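Local coordinates for protein trichothecene 15-O-acetyltransferase TRI3 (Fusarium sporotrichioides, PDB 3FOT) that acetylates the 15-hydroxyl of trichothecene intermediates such as 15-deacetylcalonectrin on the fungal route to T-2 toxin, at residues V34-K45 and L411-H422. Sequence-based numbering, arbitrary orientation.
Sequences VGAEAIVGLEEK and LRVHNFEASYLH
Ala38 and Ala418 meet methyl to methyl, CB to CB at 3.6 Å, and these small side chains let helix 36-41 approach helix 411-422 to 7.5 Å between axes, with N-to-C directions only 19° apart. Beside them Ile39 enters as a knob into the hole formed by His414, Glu417, Ala418 and Leu421. CG1, anti to the carbonyl carbon (chi1 -63°), and the extended chain beyond it carry CD1 to 3.7 Å from Glu417 CD, while CG2 faces Leu421 CD1. Glu417 OE1 is hydrogen-bonded to Tyr255 OH. Before the first helix, Gly35 N donates to Asn415 OD1 at 2.8 Å, approaching from above the carbonyl plane, and Gly35 CA rests 3.4 Å from Leu411 O in a CA-H...O contact. One water joins Ala36 N to ND1 of His414, a residue that binds 15-deacetylcalonectrin, so this end of the packing borders the substrate site.

Leu42 is the last tight piece, CD1 3.8 Å from Leu421 CB; beyond it the rim is wetter. Exposed His422 gives ND1 to the syn side of Glu44 OE2 at 2.8 Å, nearly straight, in the imidazole plane but tilted out of the carboxylate plane. Lys45 NZ reaches Leu421 O through waters. In the BAHD-superfamily fold, Leu421 also packs on Tyr263 of helix 246-264, while helix 36-41 follows strand 28-32, tied back by the Glu37–Arg31 salt bridge.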
loop_
_atom_site.group_PDB
_atom_site.type_symbol
_atom_site.label_atom_id
_atom_site.label_comp_id
_atom_site.label_asym_id
_atom_site.label_seq_id
_atom_site.Cartn_x
_atom_site.Cartn_y
_atom_site.Cartn_z
ATOM N N VAL A 34 13.167 -4.784 9.546
ATOM C CA VAL A 34 14.105 -3.679 9.263
ATOM C C VAL A 34 13.403 -2.551 8.526
ATOM O O VAL A 34 12.467 -2.794 7.759
ATOM C CB VAL A 34 15.359 -4.172 8.460
ATOM C CG1 VAL A 34 14.988 -4.739 7.070
ATOM C CG2 VAL A 34 16.414 -3.036 8.313
ATOM N N GLY A 35 13.823 -1.316 8.803
ATOM C CA GLY A 35 13.342 -0.181 8.037
ATOM C C GLY A 35 11.859 0.025 8.242
ATOM O O GLY A 35 11.374 0.007 9.372
ATOM N N ALA A 36 11.142 0.257 7.140
ATOM C CA ALA A 36 9.701 0.549 7.225
ATOM C C ALA A 36 8.916 -0.571 7.905
ATOM O O ALA A 36 7.851 -0.319 8.514
ATOM C CB ALA A 36 9.131 0.846 5.855
ATOM N N GLU A 37 9.434 -1.793 7.853
ATOM C CA GLU A 37 8.799 -2.896 8.619
ATOM C C GLU A 37 8.673 -2.577 10.096
ATOM O O GLU A 37 7.660 -2.872 10.700
ATOM C CB GLU A 37 9.589 -4.203 8.436
ATOM C CG GLU A 37 9.530 -4.775 7.027
ATOM C CD GLU A 37 10.477 -5.955 6.821
ATOM O OE1 GLU A 37 11.405 -6.126 7.653
ATOM O OE2 GLU A 37 10.314 -6.675 5.815
ATOM N N ALA A 38 9.713 -1.977 10.670
ATOM C CA ALA A 38 9.760 -1.683 12.098
ATOM C C ALA A 38 8.700 -0.653 12.484
ATOM O O ALA A 38 8.190 -0.678 13.603
ATOM C CB ALA A 38 11.163 -1.217 12.484
ATOM N N ILE A 39 8.383 0.260 11.561
ATOM C CA ILE A 39 7.325 1.238 11.800
ATOM C C ILE A 39 5.970 0.531 11.906
ATOM O O ILE A 39 5.275 0.638 12.930
ATOM C CB ILE A 39 7.265 2.338 10.679
ATOM C CG1 ILE A 39 8.551 3.157 10.654
ATOM C CG2 ILE A 39 6.110 3.299 10.971
ATOM C CD1 ILE A 39 8.690 4.067 9.422
ATOM N N VAL A 40 5.601 -0.215 10.862
ATOM C CA VAL A 40 4.286 -0.857 10.843
ATOM C C VAL A 40 4.177 -2.023 11.825
ATOM O O VAL A 40 3.065 -2.397 12.221
ATOM C CB VAL A 40 3.845 -1.284 9.403
ATOM C CG1 VAL A 40 3.874 -0.043 8.460
ATOM C CG2 VAL A 40 4.767 -2.367 8.836
ATOM N N GLY A 41 5.330 -2.601 12.167
ATOM C CA GLY A 41 5.437 -3.682 13.144
ATOM C C GLY A 41 5.437 -3.296 14.619
ATOM O O GLY A 41 5.329 -4.183 15.462
ATOM N N LEU A 42 5.548 -2.006 14.957
ATOM C CA LEU A 42 5.509 -1.588 16.384
ATOM C C LEU A 42 4.386 -2.313 17.112
ATOM O O LEU A 42 3.224 -2.238 16.717
ATOM C CB LEU A 42 5.322 -0.092 16.554
ATOM C CG LEU A 42 6.457 0.815 16.104
ATOM C CD1 LEU A 42 6.011 2.286 16.168
ATOM C CD2 LEU A 42 7.657 0.580 17.005
ATOM N N GLU A 43 4.755 -3.058 18.154
ATOM C CA GLU A 43 3.791 -3.951 18.802
ATOM C C GLU A 43 2.470 -3.275 19.164
ATOM O O GLU A 43 1.397 -3.797 18.841
ATOM C CB GLU A 43 4.426 -4.661 20.002
ATOM C CG GLU A 43 3.502 -5.712 20.588
ATOM C CD GLU A 43 4.144 -6.537 21.653
ATOM O OE1 GLU A 43 5.317 -6.279 22.025
ATOM O OE2 GLU A 43 3.446 -7.439 22.121
ATOM N N GLU A 44 2.539 -2.112 19.812
ATOM C CA GLU A 44 1.331 -1.406 20.267
ATOM C C GLU A 44 0.410 -0.917 19.125
ATOM O O GLU A 44 -0.770 -0.635 19.361
ATOM C CB GLU A 44 1.687 -0.240 21.215
ATOM C CG GLU A 44 2.506 0.921 20.615
ATOM C CD GLU A 44 4.023 0.735 20.642
ATOM O OE1 GLU A 44 4.532 -0.399 20.882
ATOM O OE2 GLU A 44 4.717 1.749 20.365
ATOM N N LYS A 45 0.965 -0.793 17.928
ATOM C CA LYS A 45 0.206 -0.386 16.743
ATOM C C LYS A 45 -0.229 -1.577 15.904
ATOM O O LYS A 45 -1.384 -1.647 15.469
ATOM C CB LYS A 45 1.035 0.583 15.913
ATOM C CG LYS A 45 1.472 1.810 16.680
ATOM C CD LYS A 45 1.749 2.903 15.684
ATOM C CE LYS A 45 2.648 3.980 16.240
ATOM N NZ LYS A 45 1.952 4.760 17.281
ATOM N N LEU A 411 16.261 2.276 5.083
ATOM C CA LEU A 411 16.269 1.272 6.136
ATOM C C LEU A 411 16.738 1.895 7.446
ATOM O O LEU A 411 16.146 1.691 8.497
ATOM C CB LEU A 411 17.160 0.086 5.742
ATOM C CG LEU A 411 16.734 -0.679 4.485
ATOM C CD1 LEU A 411 17.766 -1.766 4.186
ATOM C CD2 LEU A 411 15.324 -1.270 4.614
ATOM N N ARG A 412 17.799 2.686 7.364
ATOM C CA ARG A 412 18.378 3.295 8.551
ATOM C C ARG A 412 17.483 4.356 9.175
ATOM O O ARG A 412 17.281 4.383 10.400
ATOM C CB ARG A 412 19.764 3.888 8.178
ATOM C CG ARG A 412 20.566 4.286 9.365
ATOM C CD ARG A 412 21.942 4.732 8.919
ATOM N NE ARG A 412 22.752 5.177 10.045
ATOM C CZ ARG A 412 23.758 6.052 9.938
ATOM N NH1 ARG A 412 24.073 6.579 8.763
ATOM N NH2 ARG A 412 24.442 6.407 11.013
ATOM N N VAL A 413 16.948 5.248 8.350
ATOM C CA VAL A 413 16.106 6.311 8.872
ATOM C C VAL A 413 14.743 5.810 9.318
ATOM O O VAL A 413 14.165 6.364 10.260
ATOM C CB VAL A 413 15.947 7.528 7.921
ATOM C CG1 VAL A 413 17.344 8.106 7.563
ATOM C CG2 VAL A 413 15.154 7.185 6.664
ATOM N N HIS A 414 14.228 4.783 8.646
ATOM C CA HIS A 414 12.951 4.215 9.107
ATOM C C HIS A 414 13.124 3.419 10.414
ATOM O O HIS A 414 12.213 3.374 11.247
ATOM C CB HIS A 414 12.283 3.365 8.018
ATOM C CG HIS A 414 11.707 4.154 6.884
ATOM N ND1 HIS A 414 11.577 3.634 5.613
ATOM C CD2 HIS A 414 11.217 5.416 6.826
ATOM C CE1 HIS A 414 11.027 4.539 4.823
ATOM N NE2 HIS A 414 10.795 5.627 5.535
ATOM N N ASN A 415 14.283 2.794 10.611
ATOM C CA ASN A 415 14.574 2.250 11.948
ATOM C C ASN A 415 14.454 3.357 13.018
ATOM O O ASN A 415 13.837 3.181 14.083
ATOM C CB ASN A 415 15.968 1.646 12.009
ATOM C CG ASN A 415 16.057 0.269 11.378
ATOM O OD1 ASN A 415 15.056 -0.405 11.133
ATOM N ND2 ASN A 415 17.291 -0.168 11.132
ATOM N N PHE A 416 15.034 4.508 12.713
ATOM C CA PHE A 416 14.952 5.648 13.622
ATOM C C PHE A 416 13.496 6.101 13.826
ATOM O O PHE A 416 13.054 6.360 14.949
ATOM C CB PHE A 416 15.826 6.800 13.127
ATOM C CG PHE A 416 15.602 8.074 13.887
ATOM C CD1 PHE A 416 16.254 8.289 15.103
ATOM C CD2 PHE A 416 14.688 9.031 13.427
ATOM C CE1 PHE A 416 16.016 9.473 15.837
ATOM C CE2 PHE A 416 14.445 10.198 14.149
ATOM C CZ PHE A 416 15.124 10.422 15.354
ATOM N N GLU A 417 12.754 6.177 12.727
ATOM C CA GLU A 417 11.373 6.622 12.779
ATOM C C GLU A 417 10.493 5.715 13.666
ATOM O O GLU A 417 9.655 6.200 14.455
ATOM C CB GLU A 417 10.843 6.685 11.351
ATOM C CG GLU A 417 9.494 7.323 11.219
ATOM C CD GLU A 417 9.199 7.723 9.785
ATOM O OE1 GLU A 417 10.130 7.741 8.938
ATOM O OE2 GLU A 417 8.026 8.036 9.521
ATOM N N ALA A 418 10.700 4.407 13.558
ATOM C CA ALA A 418 9.980 3.436 14.387
ATOM C C ALA A 418 10.242 3.664 15.876
ATOM O O ALA A 418 9.313 3.684 16.710
ATOM C CB ALA A 418 10.375 2.016 13.980
ATOM N N SER A 419 11.511 3.891 16.202
ATOM C CA SER A 419 11.909 4.186 17.575
ATOM C C SER A 419 11.319 5.499 18.070
ATOM O O SER A 419 10.839 5.581 19.225
ATOM C CB SER A 419 13.428 4.239 17.646
ATOM O OG SER A 419 13.927 2.926 17.774
ATOM N N TYR A 420 11.313 6.511 17.198
ATOM C CA TYR A 420 10.693 7.818 17.510
ATOM C C TYR A 420 9.197 7.650 17.801
ATOM O O TYR A 420 8.663 8.188 18.790
ATOM C CB TYR A 420 10.898 8.820 16.362
ATOM C CG TYR A 420 10.459 10.229 16.698
ATOM C CD1 TYR A 420 11.374 11.164 17.183
ATOM C CD2 TYR A 420 9.132 10.624 16.543
ATOM C CE1 TYR A 420 10.972 12.459 17.505
ATOM C CE2 TYR A 420 8.714 11.910 16.868
ATOM C CZ TYR A 420 9.646 12.827 17.338
ATOM O OH TYR A 420 9.222 14.092 17.651
ATOM N N LEU A 421 8.514 6.885 16.954
ATOM C CA LEU A 421 7.073 6.700 17.120
ATOM C C LEU A 421 6.699 5.865 18.336
ATOM O O LEU A 421 5.616 6.045 18.905
ATOM C CB LEU A 421 6.453 6.095 15.866
ATOM C CG LEU A 421 6.463 7.060 14.682
ATOM C CD1 LEU A 421 6.196 6.242 13.413
ATOM C CD2 LEU A 421 5.452 8.188 14.863
ATOM N N HIS A 422 7.583 4.956 18.721
ATOM C CA HIS A 422 7.397 4.198 19.945
ATOM C C HIS A 422 7.512 5.150 21.137
ATOM O O HIS A 422 6.704 5.086 22.081
ATOM C CB HIS A 422 8.419 3.058 20.068
ATOM C CG HIS A 422 8.299 2.298 21.352
ATOM N ND1 HIS A 422 7.132 1.670 21.736
ATOM C CD2 HIS A 422 9.178 2.110 22.364
ATOM C CE1 HIS A 422 7.304 1.109 22.922
ATOM N NE2 HIS A 422 8.538 1.362 23.325
HETATM O O HOH W 1 12.654 1.222 4.866
HETATM O O HOH W 2 3.701 4.175 19.726
HETATM O O HOH W 3 4.293 4.058 22.761
HETATM O O HOH W 4 3.086 7.275 17.360
#